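PDB 7C6O: cobalamin biosynthesis protein CobN from Mycobacterium tuberculosis, which probably serves as the large catalytic subunit of the aerobic cobaltochelatase, which inserts cobalt into the corrin ring during cobalamin biosynthesis at the expense of ATP. Local coordinates for residues 250-262 with 267-279. Numbering follows the deposited sequence.
Sequences TVLAAGGVKPAAA and DDDSWNVEHLAAL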
loop_
_atom_site.group_PDB
_atom_site.type_symbol
_atom_site.label_atom_id
_atom_site.label_comp_id
_atom_site.label_asym_id
_atom_site.label_seq_id
_atom_site.Cartn_x
_atom_site.Cartn_y
_atom_site.Cartn_z
ATOM N N THR A 250 -2.375 17.900 13.788
ATOM C CA THR A 250 -2.410 16.810 14.757
ATOM C C THR A 250 -3.841 16.375 15.043
ATOM O O THR A 250 -4.099 15.718 16.057
ATOM C CB THR A 250 -1.701 17.210 16.053
ATOM O OG1 THR A 250 -2.428 18.264 16.695
ATOM C CG2 THR A 250 -0.289 17.692 15.761
ATOM N N VAL A 251 -4.775 16.732 14.167
ATOM C CA VAL A 251 -6.181 16.410 14.339
ATOM C C VAL A 251 -6.583 15.357 13.308
ATOM O O VAL A 251 -5.840 15.049 12.377
ATOM C CB VAL A 251 -7.070 17.664 14.232
ATOM C CG1 VAL A 251 -6.672 18.681 15.292
ATOM C CG2 VAL A 251 -6.956 18.270 12.838
ATOM N N LEU A 252 -7.785 14.809 13.483
ATOM C CA LEU A 252 -8.304 13.776 12.598
ATOM C C LEU A 252 -8.583 14.340 11.205
ATOM O O LEU A 252 -8.574 15.553 10.975
ATOM C CB LEU A 252 -9.579 13.166 13.183
ATOM C CG LEU A 252 -9.468 11.930 14.082
ATOM C CD1 LEU A 252 -8.182 11.921 14.888
ATOM C CD2 LEU A 252 -10.674 11.863 15.008
ATOM N N ALA A 253 -8.847 13.431 10.266
ATOM C CA ALA A 253 -9.106 13.822 8.885
ATOM C C ALA A 253 -10.367 14.675 8.788
ATOM O O ALA A 253 -11.297 14.548 9.589
ATOM C CB ALA A 253 -9.243 12.587 7.993
ATOM N N ALA A 254 -10.398 15.543 7.776
ATOM C CA ALA A 254 -11.445 16.546 7.656
ATOM C C ALA A 254 -12.456 16.271 6.551
ATOM O O ALA A 254 -13.492 16.943 6.509
ATOM C CB ALA A 254 -10.821 17.927 7.418
ATOM N N GLY A 255 -12.194 15.309 5.663
ATOM C CA GLY A 255 -13.048 15.141 4.497
ATOM C C GLY A 255 -14.408 14.538 4.801
ATOM O O GLY A 255 -15.367 14.751 4.051
ATOM N N GLY A 256 -14.516 13.784 5.887
ATOM C CA GLY A 256 -15.773 13.136 6.204
ATOM C C GLY A 256 -15.634 12.272 7.437
ATOM O O GLY A 256 -14.626 12.324 8.144
ATOM N N VAL A 257 -16.668 11.468 7.685
ATOM C CA VAL A 257 -16.720 10.597 8.851
ATOM C C VAL A 257 -16.929 9.134 8.489
ATOM O O VAL A 257 -16.938 8.288 9.387
ATOM C CB VAL A 257 -17.804 11.054 9.849
ATOM C CG1 VAL A 257 -17.498 12.448 10.367
ATOM C CG2 VAL A 257 -19.186 10.995 9.209
ATOM N N LYS A 258 -17.097 8.804 7.209
ATOM C CA LYS A 258 -17.295 7.421 6.768
ATOM C C LYS A 258 -16.339 7.115 5.621
ATOM O O LYS A 258 -16.750 7.010 4.458
ATOM C CB LYS A 258 -18.748 7.181 6.352
ATOM C CG LYS A 258 -19.113 5.714 6.205
ATOM C CD LYS A 258 -20.552 5.541 5.745
ATOM C CE LYS A 258 -21.520 6.230 6.693
ATOM N NZ LYS A 258 -22.920 5.783 6.450
ATOM N N PRO A 259 -15.045 6.956 5.918
ATOM C CA PRO A 259 -14.073 6.726 4.836
ATOM C C PRO A 259 -14.336 5.460 4.039
ATOM O O PRO A 259 -13.991 5.409 2.850
ATOM C CB PRO A 259 -12.729 6.660 5.579
ATOM C CG PRO A 259 -13.084 6.308 6.988
ATOM C CD PRO A 259 -14.406 6.973 7.244
ATOM N N ALA A 260 -14.948 4.442 4.650
ATOM C CA ALA A 260 -15.253 3.212 3.928
ATOM C C ALA A 260 -16.157 3.447 2.725
ATOM O O ALA A 260 -16.165 2.628 1.802
ATOM C CB ALA A 260 -15.903 2.194 4.868
ATOM N N ALA A 261 -16.918 4.537 2.707
ATOM C CA ALA A 261 -17.813 4.820 1.595
ATOM C C ALA A 261 -17.184 5.725 0.544
ATOM O O ALA A 261 -17.868 6.111 -0.409
ATOM C CB ALA A 261 -19.112 5.446 2.112
ATOM N N ALA A 262 -15.901 6.064 0.686
ATOM C CA ALA A 262 -15.254 7.037 -0.186
ATOM C C ALA A 262 -14.054 6.473 -0.939
ATOM O O ALA A 262 -13.330 7.240 -1.584
ATOM C CB ALA A 262 -14.819 8.263 0.625
ATOM N N ASP A 267 -18.366 6.637 -3.083
ATOM C CA ASP A 267 -18.759 8.032 -3.262
ATOM C C ASP A 267 -17.615 8.910 -2.764
ATOM O O ASP A 267 -17.649 9.472 -1.669
ATOM C CB ASP A 267 -20.067 8.312 -2.525
ATOM C CG ASP A 267 -20.576 9.726 -2.740
ATOM O OD1 ASP A 267 -19.939 10.502 -3.484
ATOM O OD2 ASP A 267 -21.627 10.061 -2.154
ATOM N N ASP A 268 -16.581 9.027 -3.599
ATOM C CA ASP A 268 -15.422 9.827 -3.224
ATOM C C ASP A 268 -15.717 11.321 -3.265
ATOM O O ASP A 268 -15.040 12.092 -2.576
ATOM C CB ASP A 268 -14.240 9.496 -4.135
ATOM C CG ASP A 268 -14.522 9.810 -5.588
ATOM O OD1 ASP A 268 -14.000 10.827 -6.092
ATOM O OD2 ASP A 268 -15.279 9.044 -6.223
ATOM N N ASP A 269 -16.705 11.748 -4.055
ATOM C CA ASP A 269 -17.101 13.152 -4.025
ATOM C C ASP A 269 -17.562 13.565 -2.635
ATOM O O ASP A 269 -17.372 14.720 -2.236
ATOM C CB ASP A 269 -18.206 13.419 -5.049
ATOM C CG ASP A 269 -17.682 13.510 -6.469
ATOM O OD1 ASP A 269 -16.455 13.679 -6.647
ATOM O OD2 ASP A 269 -18.501 13.426 -7.407
ATOM N N SER A 270 -18.156 12.637 -1.880
ATOM C CA SER A 270 -18.645 12.957 -0.545
ATOM C C SER A 270 -17.515 13.226 0.441
ATOM O O SER A 270 -17.763 13.812 1.502
ATOM C CB SER A 270 -19.532 11.825 -0.022
ATOM O OG SER A 270 -18.783 10.644 0.208
ATOM N N TRP A 271 -16.291 12.807 0.132
ATOM C CA TRP A 271 -15.131 13.137 0.957
ATOM C C TRP A 271 -14.602 14.475 0.454
ATOM O O TRP A 271 -13.944 14.545 -0.587
ATOM C CB TRP A 271 -14.074 12.041 0.886
ATOM C CG TRP A 271 -13.067 12.125 1.992
ATOM C CD1 TRP A 271 -11.884 12.806 1.975
ATOM C CD2 TRP A 271 -13.159 11.511 3.283
ATOM N NE1 TRP A 271 -11.231 12.653 3.178
ATOM C CE2 TRP A 271 -11.995 11.862 3.997
ATOM C CE3 TRP A 271 -14.114 10.700 3.905
ATOM C CZ2 TRP A 271 -11.759 11.428 5.301
ATOM C CZ3 TRP A 271 -13.877 10.270 5.201
ATOM C CH2 TRP A 271 -12.710 10.636 5.884
ATOM N N ASN A 272 -14.895 15.542 1.193
ATOM C CA ASN A 272 -14.730 16.905 0.703
ATOM C C ASN A 272 -13.733 17.652 1.575
ATOM O O ASN A 272 -13.978 17.860 2.769
ATOM C CB ASN A 272 -16.079 17.630 0.679
ATOM C CG ASN A 272 -16.028 18.930 -0.092
ATOM O OD1 ASN A 272 -15.116 19.735 0.084
ATOM N ND2 ASN A 272 -17.009 19.139 -0.961
ATOM N N VAL A 273 -12.618 18.069 0.971
ATOM C CA VAL A 273 -11.619 18.884 1.654
ATOM C C VAL A 273 -11.385 20.161 0.857
ATOM O O VAL A 273 -10.310 20.766 0.940
ATOM C CB VAL A 273 -10.297 18.119 1.852
ATOM C CG1 VAL A 273 -10.492 16.939 2.793
ATOM C CG2 VAL A 273 -9.736 17.656 0.509
ATOM N N GLU A 274 -12.392 20.577 0.081
ATOM C CA GLU A 274 -12.226 21.735 -0.796
ATOM C C GLU A 274 -11.828 22.980 -0.014
ATOM O O GLU A 274 -11.022 23.786 -0.493
ATOM C CB GLU A 274 -13.509 21.990 -1.588
ATOM C CG GLU A 274 -13.798 20.949 -2.653
ATOM N N HIS A 275 -12.376 23.153 1.192
ATOM C CA HIS A 275 -12.047 24.323 1.999
ATOM C C HIS A 275 -10.591 24.331 2.452
ATOM O O HIS A 275 -10.045 25.409 2.709
ATOM C CB HIS A 275 -12.973 24.406 3.216
ATOM C CG HIS A 275 -12.853 23.247 4.158
ATOM N ND1 HIS A 275 -13.216 21.963 3.808
ATOM C CD2 HIS A 275 -12.425 23.178 5.441
ATOM C CE1 HIS A 275 -13.011 21.154 4.832
ATOM N NE2 HIS A 275 -12.531 21.866 5.836
ATOM N N LEU A 276 -9.953 23.164 2.553
ATOM C CA LEU A 276 -8.539 23.101 2.895
ATOM C C LEU A 276 -7.647 23.071 1.659
ATOM O O LEU A 276 -6.572 23.679 1.659
ATOM C CB LEU A 276 -8.263 21.878 3.772
ATOM C CG LEU A 276 -8.957 21.909 5.135
ATOM C CD1 LEU A 276 -8.808 20.584 5.866
ATOM C CD2 LEU A 276 -8.408 23.050 5.975
ATOM N N ALA A 277 -8.074 22.372 0.604
ATOM C CA ALA A 277 -7.316 22.378 -0.643
ATOM C C ALA A 277 -7.218 23.778 -1.232
ATOM O O ALA A 277 -6.228 24.102 -1.898
ATOM C CB ALA A 277 -7.953 21.424 -1.655
ATOM N N ALA A 278 -8.227 24.622 -0.990
ATOM C CA ALA A 278 -8.206 25.979 -1.528
ATOM C C ALA A 278 -7.027 26.781 -0.995
ATOM O O ALA A 278 -6.550 27.700 -1.670
ATOM C CB ALA A 278 -9.521 26.690 -1.211
ATOM N N LEU A 279 -6.542 26.456 0.207
ATOM C CA LEU A 279 -5.348 27.118 0.723
ATOM C C LEU A 279 -4.136 26.834 -0.155
ATOM O O LEU A 279 -3.223 27.666 -0.243
ATOM C CB LEU A 279 -5.074 26.671 2.158
ATOM C CG LEU A 279 -6.186 26.874 3.190
ATOM C CD1 LEU A 279 -5.814 26.192 4.499
ATOM C CD2 LEU A 279 -6.460 28.355 3.411
HETATM O O HOH W 1 -15.659 18.041 4.860
#
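The indole of Trp271 plugs the crossover connection, mostly loop with the short helix 274-277, between parallel strands 246-249 and 283-289, with the glycine pair Gly255 and Gly256 laid flat along one ring face. Two CH-pi contacts define this: Gly255 CA stands 3.5 Å from the centroid of the five-membered ring, 15° off its normal, and Gly256 CA lies over the six-membered ring. With no side chain on either glycine, the peptide joining them comes close, its Gly256 N 3.4 Å above the indole plane. The ring reaches it because CG of Trp271 is anti to the backbone N (chi1 -163°). Ala253 CB meets the indole edge 3.9 Å from CZ2, whereas Pro259 approaches obliquely, CB 3.8 Å from CZ3. Outside the two segments, Trp271 NE1 donates to Asp318, whose other carboxylate oxygen accepts from Ala254 N, and Phe317 meets the ring.

Backbone bonds fix both flanks of the indole. Asn272 N donates to Gly255 O at 3.0 Å (160° at the hydrogen), and water 1 lies within hydrogen-bonding distance of Ala254 O and Asn272 O. On the N-terminal side of Trp271, Asp267 N donates to Ala261 O at 2.8 Å. Asp267 OD1 in turn accepts from Ser270 N in an Asx motif, met from above the carboxylate plane. On its C-terminal side, Val273 CG1 lies 3.6 Å from Gly255 CA, and Leu276, from helix 274-277, places CD1 against Ala254 CB.

The chemistry is thus divided: two direct main-chain bonds, with a water between carbonyls of both segments, join the two largely irregular segments, the glycine backbone supplies a flat surface for the indole, and the bond to Asp318 satisfies the buried indole nitrogen and would restrict rotation of the ring.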